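Local coordinates for protein meta cleavage compound hydrolase (Janthinobacterium, PDB 1J1I) that probably hydrolyses a carbon-carbon bond of the meta-cleavage product of carbazole degradation, releasing anthranilate, as a serine hydrolase of the alpha/beta-hydrolase fold, at residues A[55-66]-A[268-279]. Residues are numbered along the deposited sequence; the frame is centred on the assembly and turned at random.
Sequences WRNVIPILARHY and PEDFANATLSFL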
ATOM      1  N   TRP A  55     -18.808  -0.054  -8.347  1.00 22.08           N
ATOM      2  CA  TRP A  55     -17.860   1.002  -8.680  1.00 24.91           C
ATOM      3  C   TRP A  55     -18.337   2.438  -8.808  1.00 22.42           C
ATOM      4  O   TRP A  55     -17.556   3.316  -9.185  1.00 24.26           O
ATOM      5  CB  TRP A  55     -17.144   0.605  -9.971  1.00 18.50           C
ATOM      6  CG  TRP A  55     -16.624  -0.809  -9.941  1.00 23.08           C
ATOM      7  CD1 TRP A  55     -17.166  -1.902 -10.556  1.00 22.57           C
ATOM      8  CD2 TRP A  55     -15.446  -1.269  -9.271  1.00 21.96           C
ATOM      9  NE1 TRP A  55     -16.393  -3.016 -10.314  1.00 21.46           N
ATOM     10  CE2 TRP A  55     -15.333  -2.654  -9.528  1.00 22.48           C
ATOM     11  CE3 TRP A  55     -14.473  -0.645  -8.476  1.00 21.99           C
ATOM     12  CZ2 TRP A  55     -14.276  -3.425  -9.023  1.00 22.60           C
ATOM     13  CZ3 TRP A  55     -13.424  -1.413  -7.974  1.00 19.57           C
ATOM     14  CH2 TRP A  55     -13.337  -2.789  -8.251  1.00 21.42           C
ATOM     15  N   ARG A  56     -19.603   2.680  -8.490  1.00 25.30           N
ATOM     16  CA  ARG A  56     -20.196   4.008  -8.599  1.00 26.35           C
ATOM     17  C   ARG A  56     -19.282   5.166  -8.193  1.00 26.04           C
ATOM     18  O   ARG A  56     -19.020   6.066  -8.992  1.00 25.15           O
ATOM     19  CB  ARG A  56     -21.480   4.063  -7.769  1.00 29.52           C
ATOM     20  CG  ARG A  56     -22.466   5.119  -8.225  1.00 39.08           C
ATOM     21  CD  ARG A  56     -23.879   4.723  -7.825  1.00 44.69           C
ATOM     22  NE  ARG A  56     -24.884   5.370  -8.665  1.00 53.61           N
ATOM     23  CZ  ARG A  56     -26.158   4.996  -8.731  1.00 57.56           C
ATOM     24  NH1 ARG A  56     -26.592   3.972  -8.005  1.00 57.05           N
ATOM     25  NH2 ARG A  56     -26.999   5.641  -9.530  1.00 59.94           N
ATOM     26  N   ASN A  57     -18.798   5.132  -6.958  1.00 25.71           N
ATOM     27  CA  ASN A  57     -17.948   6.195  -6.432  1.00 31.18           C
ATOM     28  C   ASN A  57     -16.470   6.117  -6.791  1.00 30.62           C
ATOM     29  O   ASN A  57     -15.709   7.035  -6.484  1.00 30.41           O
ATOM     30  CB  ASN A  57     -18.097   6.267  -4.911  1.00 34.54           C
ATOM     31  CG  ASN A  57     -19.519   6.559  -4.486  1.00 38.14           C
ATOM     32  OD1 ASN A  57     -20.149   7.486  -4.998  1.00 39.78           O
ATOM     33  ND2 ASN A  57     -20.034   5.771  -3.547  1.00 36.97           N
ATOM     34  N   VAL A  58     -16.058   5.033  -7.438  1.00 26.34           N
ATOM     35  CA  VAL A  58     -14.663   4.884  -7.824  1.00 24.63           C
ATOM     36  C   VAL A  58     -14.425   5.336  -9.263  1.00 25.35           C
ATOM     37  O   VAL A  58     -13.410   5.969  -9.567  1.00 22.97           O
ATOM     38  CB  VAL A  58     -14.195   3.416  -7.656  1.00 24.07           C
ATOM     39  CG1 VAL A  58     -12.810   3.231  -8.259  1.00 25.23           C
ATOM     40  CG2 VAL A  58     -14.167   3.050  -6.172  1.00 28.05           C
ATOM     41  N   ILE A  59     -15.377   5.032 -10.143  1.00 26.73           N
ATOM     42  CA  ILE A  59     -15.252   5.388 -11.550  1.00 25.31           C
ATOM     43  C   ILE A  59     -14.850   6.841 -11.822  1.00 24.33           C
ATOM     44  O   ILE A  59     -13.903   7.081 -12.565  1.00 21.15           O
ATOM     45  CB  ILE A  59     -16.552   5.067 -12.327  1.00 23.29           C
ATOM     46  CG1 ILE A  59     -16.819   3.562 -12.290  1.00 24.43           C
ATOM     47  CG2 ILE A  59     -16.422   5.518 -13.782  1.00 27.11           C
ATOM     48  CD1 ILE A  59     -18.182   3.163 -12.827  1.00 26.03           C
ATOM     49  N   PRO A  60     -15.543   7.825 -11.207  1.00 29.10           N
ATOM     50  CA  PRO A  60     -15.235   9.246 -11.412  1.00 28.92           C
ATOM     51  C   PRO A  60     -13.782   9.584 -11.125  1.00 27.93           C
ATOM     52  O   PRO A  60     -13.131  10.307 -11.879  1.00 29.62           O
ATOM     53  CB  PRO A  60     -16.178   9.946 -10.430  1.00 31.88           C
ATOM     54  CG  PRO A  60     -17.345   8.994 -10.358  1.00 35.39           C
ATOM     55  CD  PRO A  60     -16.588   7.695 -10.179  1.00 30.58           C
ATOM     56  N   ILE A  61     -13.281   9.056 -10.018  1.00 26.34           N
ATOM     57  CA  ILE A  61     -11.911   9.315  -9.614  1.00 24.18           C
ATOM     58  C   ILE A  61     -10.913   8.750 -10.618  1.00 23.36           C
ATOM     59  O   ILE A  61     -10.007   9.451 -11.077  1.00 25.84           O
ATOM     60  CB  ILE A  61     -11.633   8.711  -8.220  1.00 23.26           C
ATOM     61  CG1 ILE A  61     -12.633   9.273  -7.204  1.00 29.24           C
ATOM     62  CG2 ILE A  61     -10.213   9.022  -7.793  1.00 27.86           C
ATOM     63  CD1 ILE A  61     -12.585   8.597  -5.844  1.00 25.14           C
ATOM     64  N   LEU A  62     -11.079   7.481 -10.966  1.00 23.76           N
ATOM     65  CA  LEU A  62     -10.171   6.848 -11.909  1.00 23.31           C
ATOM     66  C   LEU A  62     -10.277   7.474 -13.301  1.00 20.85           C
ATOM     67  O   LEU A  62      -9.274   7.642 -13.995  1.00 23.23           O
ATOM     68  CB  LEU A  62     -10.452   5.342 -11.974  1.00 23.12           C
ATOM     69  CG  LEU A  62     -10.254   4.586 -10.655  1.00 24.57           C
ATOM     70  CD1 LEU A  62     -10.590   3.119 -10.843  1.00 26.49           C
ATOM     71  CD2 LEU A  62      -8.813   4.748 -10.183  1.00 32.82           C
ATOM     72  N   ALA A  63     -11.494   7.834 -13.690  1.00 25.71           N
ATOM     73  CA  ALA A  63     -11.746   8.419 -15.001  1.00 25.64           C
ATOM     74  C   ALA A  63     -11.033   9.752 -15.240  1.00 31.74           C
ATOM     75  O   ALA A  63     -10.978  10.242 -16.369  1.00 26.81           O
ATOM     76  CB  ALA A  63     -13.248   8.582 -15.212  1.00 26.49           C
ATOM     77  N   ARG A  64     -10.486  10.342 -14.185  1.00 33.17           N
ATOM     78  CA  ARG A  64      -9.771  11.600 -14.342  1.00 33.69           C
ATOM     79  C   ARG A  64      -8.423  11.343 -15.004  1.00 31.96           C
ATOM     80  O   ARG A  64      -7.798  12.262 -15.536  1.00 32.14           O
ATOM     81  CB  ARG A  64      -9.544  12.266 -12.982  1.00 34.06           C
ATOM     82  CG  ARG A  64     -10.121  13.666 -12.878  1.00 47.85           C
ATOM     83  CD  ARG A  64     -11.519  13.657 -12.283  1.00 50.22           C
ATOM     84  NE  ARG A  64     -11.497  13.324 -10.860  1.00 55.66           N
ATOM     85  CZ  ARG A  64     -12.565  13.352 -10.067  1.00 55.93           C
ATOM     86  NH1 ARG A  64     -13.750  13.697 -10.555  1.00 54.03           N
ATOM     87  NH2 ARG A  64     -12.448  13.036  -8.784  1.00 53.17           N
ATOM     88  N   HIS A  65      -7.982  10.086 -14.989  1.00 26.92           N
ATOM     89  CA  HIS A  65      -6.683   9.740 -15.554  1.00 29.39           C
ATOM     90  C   HIS A  65      -6.661   8.561 -16.525  1.00 29.02           C
ATOM     91  O   HIS A  65      -5.662   8.355 -17.210  1.00 28.37           O
ATOM     92  CB  HIS A  65      -5.702   9.454 -14.414  1.00 32.75           C
ATOM     93  CG  HIS A  65      -5.619  10.552 -13.401  1.00 42.28           C
ATOM     94  ND1 HIS A  65      -5.062  11.781 -13.681  1.00 42.06           N
ATOM     95  CD2 HIS A  65      -6.048  10.616 -12.118  1.00 42.78           C
ATOM     96  CE1 HIS A  65      -5.153  12.555 -12.614  1.00 45.04           C
ATOM     97  NE2 HIS A  65      -5.747  11.873 -11.652  1.00 44.19           N
ATOM     98  N   TYR A  66      -7.742   7.786 -16.576  1.00 25.83           N
ATOM     99  CA  TYR A  66      -7.792   6.625 -17.467  1.00 25.03           C
ATOM    100  C   TYR A  66      -9.159   6.407 -18.094  1.00 23.06           C
ATOM    101  O   TYR A  66     -10.148   7.018 -17.693  1.00 23.87           O
ATOM    102  CB  TYR A  66      -7.442   5.341 -16.702  1.00 27.66           C
ATOM    103  CG  TYR A  66      -6.079   5.328 -16.068  1.00 26.13           C
ATOM    104  CD1 TYR A  66      -5.871   5.868 -14.799  1.00 28.91           C
ATOM    105  CD2 TYR A  66      -4.982   4.819 -16.758  1.00 21.99           C
ATOM    106  CE1 TYR A  66      -4.596   5.905 -14.235  1.00 29.14           C
ATOM    107  CE2 TYR A  66      -3.706   4.850 -16.207  1.00 29.91           C
ATOM    108  CZ  TYR A  66      -3.519   5.396 -14.947  1.00 28.77           C
ATOM    109  OH  TYR A  66      -2.254   5.451 -14.417  1.00 28.72           O
ATOM    110  N   PRO A 268     -14.044   4.334  -0.907  1.00 26.46           N
ATOM    111  CA  PRO A 268     -13.793   4.619  -2.325  1.00 23.43           C
ATOM    112  C   PRO A 268     -12.605   5.523  -2.647  1.00 23.77           C
ATOM    113  O   PRO A 268     -11.799   5.195  -3.521  1.00 23.21           O
ATOM    114  CB  PRO A 268     -15.137   5.179  -2.815  1.00 20.90           C
ATOM    115  CG  PRO A 268     -15.747   5.773  -1.573  1.00 27.15           C
ATOM    116  CD  PRO A 268     -15.397   4.767  -0.506  1.00 26.47           C
ATOM    117  N   GLU A 269     -12.488   6.649  -1.946  1.00 19.62           N
ATOM    118  CA  GLU A 269     -11.384   7.576  -2.185  1.00 26.94           C
ATOM    119  C   GLU A 269     -10.037   6.919  -1.902  1.00 26.44           C
ATOM    120  O   GLU A 269      -9.081   7.063  -2.671  1.00 24.05           O
ATOM    121  CB  GLU A 269     -11.540   8.819  -1.312  1.00 32.12           C
ATOM    122  CG  GLU A 269     -12.694   9.717  -1.720  1.00 41.52           C
ATOM    123  CD  GLU A 269     -12.221  11.046  -2.280  1.00 53.71           C
ATOM    124  OE1 GLU A 269     -11.622  11.838  -1.517  1.00 56.40           O
ATOM    125  OE2 GLU A 269     -12.444  11.300  -3.484  1.00 56.74           O
ATOM    126  N   ASP A 270      -9.971   6.204  -0.786  1.00 26.38           N
ATOM    127  CA  ASP A 270      -8.748   5.522  -0.392  1.00 21.32           C
ATOM    128  C   ASP A 270      -8.375   4.494  -1.459  1.00 21.60           C
ATOM    129  O   ASP A 270      -7.254   4.483  -1.959  1.00 23.60           O
ATOM    130  CB  ASP A 270      -8.948   4.838   0.967  1.00 19.53           C
ATOM    131  CG  ASP A 270      -7.667   4.211   1.506  1.00 23.38           C
ATOM    132  OD1 ASP A 270      -7.675   3.720   2.654  1.00 24.78           O
ATOM    133  OD2 ASP A 270      -6.657   4.204   0.779  1.00 26.81           O
ATOM    134  N   PHE A 271      -9.324   3.640  -1.819  1.00 23.76           N
ATOM    135  CA  PHE A 271      -9.064   2.619  -2.824  1.00 21.56           C
ATOM    136  C   PHE A 271      -8.679   3.184  -4.190  1.00 22.28           C
ATOM    137  O   PHE A 271      -7.732   2.707  -4.818  1.00 21.53           O
ATOM    138  CB  PHE A 271     -10.281   1.713  -3.010  1.00 21.62           C
ATOM    139  CG  PHE A 271     -10.103   0.715  -4.111  1.00 21.61           C
ATOM    140  CD1 PHE A 271      -9.419  -0.479  -3.881  1.00 25.04           C
ATOM    141  CD2 PHE A 271     -10.536   1.004  -5.401  1.00 19.60           C
ATOM    142  CE1 PHE A 271      -9.161  -1.365  -4.925  1.00 27.52           C
ATOM    143  CE2 PHE A 271     -10.281   0.125  -6.449  1.00 21.16           C
ATOM    144  CZ  PHE A 271      -9.593  -1.062  -6.209  1.00 22.37           C
ATOM    145  N   ALA A 272      -9.433   4.178  -4.653  1.00 19.59           N
ATOM    146  CA  ALA A 272      -9.186   4.791  -5.952  1.00 22.42           C
ATOM    147  C   ALA A 272      -7.803   5.413  -6.040  1.00 23.45           C
ATOM    148  O   ALA A 272      -7.118   5.277  -7.052  1.00 20.84           O
ATOM    149  CB  ALA A 272     -10.253   5.850  -6.246  1.00 21.46           C
ATOM    150  N   ASN A 273      -7.404   6.107  -4.981  1.00 28.40           N
ATOM    151  CA  ASN A 273      -6.100   6.752  -4.944  1.00 26.15           C
ATOM    152  C   ASN A 273      -4.968   5.739  -4.915  1.00 21.77           C
ATOM    153  O   ASN A 273      -3.951   5.924  -5.575  1.00 21.31           O
ATOM    154  CB  ASN A 273      -6.007   7.684  -3.735  1.00 27.19           C
ATOM    155  CG  ASN A 273      -6.493   9.086  -4.047  1.00 37.18           C
ATOM    156  OD1 ASN A 273      -7.543   9.272  -4.663  1.00 40.51           O
ATOM    157  ND2 ASN A 273      -5.729  10.082  -3.619  1.00 52.23           N
ATOM    158  N   ALA A 274      -5.147   4.669  -4.150  1.00 20.61           N
ATOM    159  CA  ALA A 274      -4.130   3.631  -4.062  1.00 21.33           C
ATOM    160  C   ALA A 274      -3.963   2.987  -5.438  1.00 27.53           C
ATOM    161  O   ALA A 274      -2.850   2.630  -5.846  1.00 23.37           O
ATOM    162  CB  ALA A 274      -4.542   2.580  -3.036  1.00 21.38           C
ATOM    163  N   THR A 275      -5.078   2.843  -6.150  1.00 19.35           N
ATOM    164  CA  THR A 275      -5.060   2.252  -7.484  1.00 22.09           C
ATOM    165  C   THR A 275      -4.396   3.202  -8.481  1.00 24.71           C
ATOM    166  O   THR A 275      -3.604   2.773  -9.319  1.00 21.26           O
ATOM    167  CB  THR A 275      -6.483   1.928  -7.968  1.00 21.22           C
ATOM    168  OG1 THR A 275      -7.080   0.972  -7.082  1.00 23.51           O
ATOM    169  CG2 THR A 275      -6.451   1.354  -9.385  1.00 20.83           C
ATOM    170  N   LEU A 276      -4.717   4.490  -8.390  1.00 24.11           N
ATOM    171  CA  LEU A 276      -4.122   5.476  -9.286  1.00 26.40           C
ATOM    172  C   LEU A 276      -2.611   5.482  -9.107  1.00 23.39           C
ATOM    173  O   LEU A 276      -1.860   5.495 -10.079  1.00 25.49           O
ATOM    174  CB  LEU A 276      -4.667   6.878  -8.994  1.00 27.77           C
ATOM    175  CG  LEU A 276      -6.097   7.169  -9.448  1.00 25.67           C
ATOM    176  CD1 LEU A 276      -6.518   8.555  -8.977  1.00 30.53           C
ATOM    177  CD2 LEU A 276      -6.177   7.070 -10.963  1.00 28.57           C
ATOM    178  N   SER A 277      -2.178   5.468  -7.852  1.00 26.43           N
ATOM    179  CA  SER A 277      -0.760   5.476  -7.522  1.00 29.59           C
ATOM    180  C   SER A 277      -0.069   4.244  -8.113  1.00 27.90           C
ATOM    181  O   SER A 277       0.990   4.351  -8.733  1.00 25.76           O
ATOM    182  CB  SER A 277      -0.591   5.513  -5.997  1.00 34.91           C
ATOM    183  OG  SER A 277       0.770   5.618  -5.618  1.00 42.32           O
ATOM    184  N   PHE A 278      -0.677   3.077  -7.929  1.00 22.87           N
ATOM    185  CA  PHE A 278      -0.116   1.836  -8.456  1.00 22.70           C
ATOM    186  C   PHE A 278       0.007   1.889  -9.980  1.00 21.27           C
ATOM    187  O   PHE A 278       1.064   1.593 -10.542  1.00 21.71           O
ATOM    188  CB  PHE A 278      -0.998   0.654  -8.053  1.00 22.71           C
ATOM    189  CG  PHE A 278      -0.569  -0.659  -8.652  1.00 25.53           C
ATOM    190  CD1 PHE A 278       0.672  -1.214  -8.341  1.00 27.92           C
ATOM    191  CD2 PHE A 278      -1.414  -1.350  -9.514  1.00 26.18           C
ATOM    192  CE1 PHE A 278       1.060  -2.443  -8.881  1.00 26.97           C
ATOM    193  CE2 PHE A 278      -1.035  -2.581 -10.059  1.00 23.68           C
ATOM    194  CZ  PHE A 278       0.204  -3.127  -9.741  1.00 26.21           C
ATOM    195  N   LEU A 279      -1.075   2.276 -10.647  1.00 21.83           N
ATOM    196  CA  LEU A 279      -1.078   2.357 -12.103  1.00 26.29           C
ATOM    197  C   LEU A 279      -0.113   3.405 -12.668  1.00 29.62           C
ATOM    198  O   LEU A 279       0.400   3.238 -13.774  1.00 26.51           O
ATOM    199  CB  LEU A 279      -2.497   2.638 -12.606  1.00 21.03           C
ATOM    200  CG  LEU A 279      -3.528   1.553 -12.291  1.00 25.26           C
ATOM    201  CD1 LEU A 279      -4.905   2.006 -12.751  1.00 26.73           C
ATOM    202  CD2 LEU A 279      -3.127   0.250 -12.974  1.00 26.70           C
TER
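Trp55 meets Phe271 where the short helix 59-62 and its flanks pack on the C-terminal helix of the alpha/beta-hydrolase fold. CZ3 of Trp55 lies 3.8 Å from CE2 of Phe271, which approaches at the indole edge, near its plane. Both side chains also touch Met137 and Met264. The Trp55 side chain lies about 8 Å from that of Ser114, the likely nucleophile. Asn57 then rests its CB on the Pro268 ring at the start of the helix. Val58 divides its methyls: CG1 faces Ala272, while CG2 faces Pro268 and Phe271. Ile61 is a knob in a hole made by Glu269, Ala272, Asn273 and Leu276. Its CG2, anti to the backbone N, comes 3.5 Å from CB of Ala272. Its CD1 reaches the carboxylate of bent Glu269. Leu62 sends CD2 to within 3.6 Å of CD2 of Leu276, and also touches Leu41 of the sheet. CD2 of His65 meets the same leucine from another side. Tyr66 takes Leu276 at its ring edge and Leu279 CD1 over one face. A serine in place of Tyr66 would probably leave Leu276 and Leu279 without this aromatic cover and open a gap beside Val39. No hydrogen bond joins the two segments; at this end the phenol OH of Tyr66 simply lies 3.4 Å from CB of Leu279.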